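Local coordinates for protein alkaline serine protease (PDB 1Y9Z) that probably cleaves peptide bonds in proteins as a cold-adapted, subtilisin-like alkaline serine protease, at residues V177-S182 with S369-H374; G66-G71 with E203-T208. All coordinates share one frame; numbering follows the deposited sequence.

Contacts 1 and 2 lie about 11 Å apart, centre to centre, and their segments alternate along the chain: 66-71 and 203-208 form contact 2, 177-182 and 369-374 contact 1. They meet where helix 368-385 packs against helix 65-74, with Pro373 CB 3.5 Å from Val69 O, and against strand 205-208, with His374 CE1 3.8 Å from Ile205 CG2. Contact 1 contains Ser369, covalently bonded through OG to the sulfur of the phenylmethanesulfonyl group. Contact 2 involves the helix that starts at His65, a residue of the inhibitor pocket; the His68 side chain lies about 10 Å from the inhibitor.

Contact 1: V177-S182 with S369-H374; sequences VAAVDS and SMATPH. With PMS (phenylmethanesulfonic acid), chain H.
Val177 and Ala371 make the main apolar touch between strand and helix. With CG1 anti to the backbone N (chi1 -179°), Val177 brings that methyl within 3.7 Å of Ala371 CB, while its own CB lies beside Thr372 OG1. Ala179 adds a looser methyl-to-methyl touch, its CB 4.2 Å from Ala371 CB. The Ala371 methyl also rests on the strand backbone, 3.3 Å from Ala178 O; no hydrogen bond crosses the contact.

Polar groups are instead satisfied on the helix itself or by other neighbours. Thr372 OG1 turns back to Thr368 O. Because Pro373 offers no N-H, the helix kinks here, and Ser369 O is bonded by Ser129 OG. One residue further on, His374 N makes a weak bond to Ala371 O, and His374 ND1 takes up Met370 O at 2.8 Å, with that oxygen close to the ring plane.

The covalent element is the 1.6 Å bond from Ser369 OG to the sulfur of the phenylmethanesulfonyl group, as expected for the nucleophilic serine of the Gly-Thr-Ser-Met-Ala motif of subtilases.

The axes of strand 177-180 and helix segment 369-374 cross at 109° and come within 6.9 Å. Strand 174-180 runs between the parallel strands 152-156 and 196-201, Thr372 also packs on Ile154 and Ala156, and helix 65-74 meets the helix at Pro373.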
ATOM      1  N   VAL A 177      10.158  -3.193   7.603  1.00  7.84           N
ATOM      2  CA  VAL A 177       8.733  -2.898   7.713  1.00  8.48           C
ATOM      3  C   VAL A 177       7.788  -4.008   7.267  1.00  8.06           C
ATOM      4  O   VAL A 177       7.917  -4.541   6.164  1.00  8.30           O
ATOM      5  CB  VAL A 177       8.393  -1.628   6.901  1.00  8.31           C
ATOM      6  CG1 VAL A 177       6.911  -1.298   7.033  1.00  9.29           C
ATOM      7  CG2 VAL A 177       9.246  -0.467   7.378  1.00  9.34           C
ATOM      8  N   ALA A 178       6.830  -4.332   8.134  1.00  8.00           N
ATOM      9  CA  ALA A 178       5.821  -5.352   7.862  1.00  8.11           C
ATOM     10  C   ALA A 178       4.512  -4.690   7.434  1.00  8.86           C
ATOM     11  O   ALA A 178       4.304  -3.492   7.655  1.00  9.51           O
ATOM     12  CB  ALA A 178       5.587  -6.200   9.105  1.00  9.04           C
ATOM     13  N   ALA A 179       3.630  -5.482   6.834  1.00  8.85           N
ATOM     14  CA  ALA A 179       2.341  -4.987   6.362  1.00  9.30           C
ATOM     15  C   ALA A 179       1.162  -5.542   7.152  1.00 10.50           C
ATOM     16  O   ALA A 179       1.142  -6.720   7.509  1.00 11.34           O
ATOM     17  CB  ALA A 179       2.166  -5.340   4.885  1.00 10.31           C
ATOM     18  N   VAL A 180       0.186  -4.678   7.423  1.00 11.77           N
ATOM     19  CA  VAL A 180      -1.041  -5.075   8.111  1.00 10.88           C
ATOM     20  C   VAL A 180      -2.193  -4.472   7.317  1.00 11.26           C
ATOM     21  O   VAL A 180      -1.982  -3.554   6.516  1.00 10.66           O
ATOM     22  CB  VAL A 180      -1.111  -4.553   9.570  1.00 11.53           C
ATOM     23  CG1 VAL A 180       0.018  -5.148  10.394  1.00 11.57           C
ATOM     24  CG2 VAL A 180      -1.054  -3.034   9.590  1.00 11.32           C
ATOM     25  N   ASP A 181      -3.405  -4.985   7.519  1.00 11.22           N
ATOM     26  CA  ASP A 181      -4.561  -4.459   6.796  1.00 11.14           C
ATOM     27  C   ASP A 181      -5.345  -3.447   7.632  1.00 11.76           C
ATOM     28  O   ASP A 181      -4.903  -3.065   8.718  1.00 13.07           O
ATOM     29  CB  ASP A 181      -5.460  -5.607   6.300  1.00 11.82           C
ATOM     30  CG  ASP A 181      -6.116  -6.387   7.423  1.00 10.78           C
ATOM     31  OD1 ASP A 181      -6.617  -7.499   7.142  1.00 13.00           O
ATOM     32  OD2 ASP A 181      -6.149  -5.901   8.570  1.00 12.34           O
ATOM     33  N   SER A 182      -6.499  -3.006   7.133  1.00 11.85           N
ATOM     34  CA  SER A 182      -7.283  -1.997   7.845  1.00 13.75           C
ATOM     35  C   SER A 182      -7.909  -2.426   9.169  1.00 14.16           C
ATOM     36  O   SER A 182      -8.538  -1.614   9.846  1.00 16.24           O
ATOM     37  CB  SER A 182      -8.355  -1.391   6.926  1.00 13.93           C
ATOM     38  OG  SER A 182      -9.353  -2.327   6.570  1.00 13.40           O
ATOM     39  N   SER A 369       5.897  -3.291   0.448  1.00 10.66           N
ATOM     40  CA  SER A 369       6.439  -2.152  -0.290  1.00 11.83           C
ATOM     41  C   SER A 369       5.499  -0.959  -0.181  1.00  9.57           C
ATOM     42  O   SER A 369       5.897   0.166  -0.470  1.00  9.95           O
ATOM     43  CB  SER A 369       6.750  -2.756  -1.619  1.00 16.45           C
ATOM     44  OG  SER A 369       7.887  -3.392  -1.920  1.00 21.18           O
ATOM     45  N   MET A 370       4.251  -1.218   0.215  1.00  8.95           N
ATOM     46  CA  MET A 370       3.243  -0.170   0.390  1.00  8.58           C
ATOM     47  C   MET A 370       3.275   0.318   1.838  1.00  8.20           C
ATOM     48  O   MET A 370       3.013   1.487   2.120  1.00  9.23           O
ATOM     49  CB  MET A 370       1.842  -0.705   0.058  1.00  8.45           C
ATOM     50  CG  MET A 370       1.485  -0.733  -1.430  1.00  9.46           C
ATOM     51  SD  MET A 370       2.556  -1.739  -2.489  1.00 10.20           S
ATOM     52  CE  MET A 370       3.673  -0.497  -3.098  1.00 12.50           C
ATOM     53  N   ALA A 371       3.588  -0.586   2.761  1.00  8.45           N
ATOM     54  CA  ALA A 371       3.669  -0.227   4.172  1.00  8.64           C
ATOM     55  C   ALA A 371       4.905   0.642   4.400  1.00  7.94           C
ATOM     56  O   ALA A 371       4.874   1.607   5.170  1.00  9.51           O
ATOM     57  CB  ALA A 371       3.754  -1.492   5.025  1.00  9.46           C
ATOM     58  N   THR A 372       5.987   0.301   3.709  1.00  8.38           N
ATOM     59  CA  THR A 372       7.247   1.018   3.836  1.00  8.68           C
ATOM     60  C   THR A 372       7.137   2.541   3.675  1.00  9.15           C
ATOM     61  O   THR A 372       7.610   3.281   4.536  1.00  8.71           O
ATOM     62  CB  THR A 372       8.293   0.427   2.862  1.00 10.16           C
ATOM     63  OG1 THR A 372       8.541  -0.939   3.228  1.00  9.64           O
ATOM     64  CG2 THR A 372       9.605   1.193   2.931  1.00 10.10           C
ATOM     65  N   PRO A 373       6.519   3.035   2.584  1.00  9.23           N
ATOM     66  CA  PRO A 373       6.406   4.491   2.428  1.00  8.29           C
ATOM     67  C   PRO A 373       5.555   5.160   3.508  1.00  9.08           C
ATOM     68  O   PRO A 373       5.708   6.356   3.768  1.00  9.10           O
ATOM     69  CB  PRO A 373       5.827   4.654   1.018  1.00  9.09           C
ATOM     70  CG  PRO A 373       5.103   3.366   0.781  1.00  7.93           C
ATOM     71  CD  PRO A 373       6.046   2.346   1.373  1.00  8.30           C
ATOM     72  N   HIS A 374       4.651   4.407   4.131  1.00  8.83           N
ATOM     73  CA  HIS A 374       3.855   4.988   5.210  1.00  9.14           C
ATOM     74  C   HIS A 374       4.823   5.256   6.357  1.00  9.03           C
ATOM     75  O   HIS A 374       4.786   6.309   6.991  1.00  9.94           O
ATOM     76  CB  HIS A 374       2.762   4.028   5.699  1.00  8.88           C
ATOM     77  CG  HIS A 374       1.545   3.983   4.827  1.00  9.45           C
ATOM     78  ND1 HIS A 374       1.410   3.100   3.778  1.00  9.19           N
ATOM     79  CD2 HIS A 374       0.399   4.704   4.860  1.00 10.62           C
ATOM     80  CE1 HIS A 374       0.231   3.275   3.205  1.00  9.99           C
ATOM     81  NE2 HIS A 374      -0.402   4.242   3.843  1.00 10.02           N
TER
HETATM   82  C   PMS H 601       8.253  -5.694  -3.525  1.00 26.89           C
HETATM   83  S   PMS H 601       8.293  -4.912  -1.893  1.00 23.22           S
HETATM   84  C1  PMS H 601       9.580  -5.559  -4.313  1.00 29.13           C
HETATM   85  C2  PMS H 601      10.571  -6.595  -4.158  1.00 30.04           C
HETATM   86  C3  PMS H 601      11.810  -6.511  -4.869  1.00 30.45           C
HETATM   87  C4  PMS H 601      12.017  -5.364  -5.729  1.00 31.23           C
HETATM   88  C5  PMS H 601      11.049  -4.342  -5.885  1.00 29.68           C
HETATM   89  C6  PMS H 601       9.797  -4.383  -5.196  1.00 30.20           C
HETATM   90  O2S PMS H 601       9.633  -5.101  -1.348  1.00 25.77           O
HETATM   91  O1S PMS H 601       7.313  -5.531  -1.032  1.00 25.19           O

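Contact 2: G66-G71 with E203-T208; sequences GTHVAG and EAILST
The imidazole of His68 carries Ser207 CB on one face, 3.3 Å from the ring centroid and only 8° off its normal, a CH-pi contact centred over the ring. At its edge, near the ring plane, lies Ile205 O. The ring is also stacked with that of Tyr365, from the strand paired antiparallel with 205-208. His68 has CG anti to its backbone N (chi1 -166°), which sends the ring back along the strand, from beside Thr208 toward Ile205 O.

His68 NE2 acts as donor to two carbonyls: its main bond goes to Glu363 O on the partner strand, and a weak, bent one reaches Ile205 O at 3.0 Å. A leucine in place of His68 would probably leave both carbonyl oxygens without this N-H and deprive Ser207 CB and the Tyr365 ring of their aromatic partner.

Two hydroxyls of the strand then grip the helix backbone. Ser207 OG, anti to its own N, donates to His68 O at 2.7 Å, in the carbonyl plane and on a lone pair. Thr208 OG1 donates to Thr67 O at 2.8 Å from above the carbonyl plane, while Gly71 N, closing the helical turn, approaches from the opposite face. Packing is close at Gly71, whose CA is 3.1 Å from Thr208 OG1 and 3.3 Å from Ser207 OG; a CB there would collide with both hydroxyls.

Strand 205-208 is therefore fastened to the His-Gly-Thr-His helix of the subtilase fold mainly through buried polar groups. Side-chain donors of the strand meet main-chain carbonyls of the helix, and a helix imidazole serves main-chain carbonyls of the strand pair, an exchange likely to restrain the helix against the strand and to limit rotation of the imidazole.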
ATOM      1  N   GLY A  66       7.257   2.675  -8.215  1.00  8.50           N
ATOM      2  CA  GLY A  66       7.819   3.840  -7.551  1.00  8.86           C
ATOM      3  C   GLY A  66       6.857   5.003  -7.438  1.00  7.79           C
ATOM      4  O   GLY A  66       6.937   5.799  -6.501  1.00  8.25           O
ATOM      5  N   THR A  67       5.948   5.107  -8.401  1.00  8.70           N
ATOM      6  CA  THR A  67       4.965   6.178  -8.406  1.00  8.10           C
ATOM      7  C   THR A  67       3.914   5.922  -7.327  1.00  7.93           C
ATOM      8  O   THR A  67       3.428   6.857  -6.688  1.00  8.97           O
ATOM      9  CB  THR A  67       4.314   6.295  -9.803  1.00  7.82           C
ATOM     10  OG1 THR A  67       5.309   6.718 -10.747  1.00  8.75           O
ATOM     11  CG2 THR A  67       3.175   7.304  -9.794  1.00  8.92           C
ATOM     12  N   HIS A  68       3.574   4.654  -7.114  1.00  6.98           N
ATOM     13  CA  HIS A  68       2.602   4.291  -6.090  1.00  7.99           C
ATOM     14  C   HIS A  68       3.226   4.598  -4.722  1.00  8.06           C
ATOM     15  O   HIS A  68       2.603   5.221  -3.863  1.00  8.69           O
ATOM     16  CB  HIS A  68       2.252   2.806  -6.220  1.00  8.66           C
ATOM     17  CG  HIS A  68       1.032   2.399  -5.453  1.00  8.02           C
ATOM     18  ND1 HIS A  68       1.048   2.160  -4.095  1.00  8.51           N
ATOM     19  CD2 HIS A  68      -0.246   2.198  -5.857  1.00  8.44           C
ATOM     20  CE1 HIS A  68      -0.168   1.831  -3.695  1.00  8.46           C
ATOM     21  NE2 HIS A  68      -0.972   1.847  -4.744  1.00  7.89           N
ATOM     22  N   VAL A  69       4.472   4.170  -4.540  1.00  7.79           N
ATOM     23  CA  VAL A  69       5.208   4.412  -3.304  1.00  8.70           C
ATOM     24  C   VAL A  69       5.311   5.921  -3.038  1.00  8.05           C
ATOM     25  O   VAL A  69       5.059   6.381  -1.922  1.00  8.03           O
ATOM     26  CB  VAL A  69       6.621   3.785  -3.399  1.00  8.41           C
ATOM     27  CG1 VAL A  69       7.501   4.263  -2.256  1.00  9.17           C
ATOM     28  CG2 VAL A  69       6.508   2.263  -3.375  1.00  8.98           C
ATOM     29  N   ALA A  70       5.661   6.685  -4.069  1.00  8.10           N
ATOM     30  CA  ALA A  70       5.791   8.136  -3.946  1.00  9.10           C
ATOM     31  C   ALA A  70       4.467   8.784  -3.552  1.00  9.48           C
ATOM     32  O   ALA A  70       4.441   9.713  -2.743  1.00  9.41           O
ATOM     33  CB  ALA A  70       6.293   8.729  -5.258  1.00  9.39           C
ATOM     34  N   GLY A  71       3.369   8.295  -4.126  1.00  8.99           N
ATOM     35  CA  GLY A  71       2.061   8.840  -3.804  1.00  9.10           C
ATOM     36  C   GLY A  71       1.707   8.650  -2.338  1.00  8.08           C
ATOM     37  O   GLY A  71       1.064   9.504  -1.727  1.00  9.73           O
ATOM     38  N   GLU A 203      -2.240  -3.591   2.897  1.00  9.47           N
ATOM     39  CA  GLU A 203      -3.231  -4.369   2.156  1.00  9.76           C
ATOM     40  C   GLU A 203      -4.270  -3.386   1.633  1.00 10.04           C
ATOM     41  O   GLU A 203      -4.790  -2.566   2.390  1.00 11.26           O
ATOM     42  CB  GLU A 203      -3.906  -5.406   3.061  1.00  9.65           C
ATOM     43  CG  GLU A 203      -5.059  -6.193   2.418  1.00 10.49           C
ATOM     44  CD  GLU A 203      -4.632  -7.108   1.274  1.00 10.86           C
ATOM     45  OE1 GLU A 203      -3.450  -7.512   1.217  1.00 11.95           O
ATOM     46  OE2 GLU A 203      -5.492  -7.450   0.434  1.00 10.76           O
ATOM     47  N   ALA A 204      -4.552  -3.460   0.337  1.00 10.62           N
ATOM     48  CA  ALA A 204      -5.532  -2.576  -0.293  1.00 10.21           C
ATOM     49  C   ALA A 204      -5.153  -1.114  -0.079  1.00 10.26           C
ATOM     50  O   ALA A 204      -5.908  -0.344   0.522  1.00 11.34           O
ATOM     51  CB  ALA A 204      -6.928  -2.850   0.272  1.00 10.50           C
ATOM     52  N   ILE A 205      -3.977  -0.742  -0.576  1.00 10.11           N
ATOM     53  CA  ILE A 205      -3.480   0.622  -0.447  1.00  8.92           C
ATOM     54  C   ILE A 205      -3.679   1.397  -1.750  1.00  9.31           C
ATOM     55  O   ILE A 205      -3.063   1.089  -2.770  1.00  8.70           O
ATOM     56  CB  ILE A 205      -1.970   0.633  -0.081  1.00  8.26           C
ATOM     57  CG1 ILE A 205      -1.733  -0.179   1.202  1.00  9.91           C
ATOM     58  CG2 ILE A 205      -1.479   2.065   0.081  1.00  8.92           C
ATOM     59  CD1 ILE A 205      -2.585   0.246   2.389  1.00  8.90           C
ATOM     60  N   LEU A 206      -4.553   2.397  -1.706  1.00  8.71           N
ATOM     61  CA  LEU A 206      -4.828   3.223  -2.873  1.00  9.48           C
ATOM     62  C   LEU A 206      -3.782   4.322  -2.994  1.00  8.86           C
ATOM     63  O   LEU A 206      -3.474   5.008  -2.018  1.00  9.04           O
ATOM     64  CB  LEU A 206      -6.215   3.859  -2.750  1.00  9.63           C
ATOM     65  CG  LEU A 206      -6.631   4.829  -3.860  1.00 10.06           C
ATOM     66  CD1 LEU A 206      -6.765   4.077  -5.179  1.00 10.52           C
ATOM     67  CD2 LEU A 206      -7.952   5.492  -3.483  1.00 11.28           C
ATOM     68  N   SER A 207      -3.225   4.487  -4.189  1.00  8.48           N
ATOM     69  CA  SER A 207      -2.240   5.535  -4.412  1.00  7.73           C
ATOM     70  C   SER A 207      -2.132   5.860  -5.894  1.00  8.04           C
ATOM     71  O   SER A 207      -2.829   5.280  -6.728  1.00  8.61           O
ATOM     72  CB  SER A 207      -0.864   5.119  -3.874  1.00  8.13           C
ATOM     73  OG  SER A 207       0.046   6.212  -3.900  1.00  8.24           O
ATOM     74  N   THR A 208      -1.256   6.806  -6.200  1.00  8.52           N
ATOM     75  CA  THR A 208      -0.994   7.240  -7.564  1.00  9.11           C
ATOM     76  C   THR A 208      -0.225   6.180  -8.349  1.00  9.35           C
ATOM     77  O   THR A 208       0.605   5.461  -7.794  1.00  9.52           O
ATOM     78  CB  THR A 208      -0.126   8.507  -7.559  1.00  8.62           C
ATOM     79  OG1 THR A 208       1.005   8.288  -6.704  1.00  8.63           O
ATOM     80  CG2 THR A 208      -0.907   9.704  -7.040  1.00  9.83           C
TER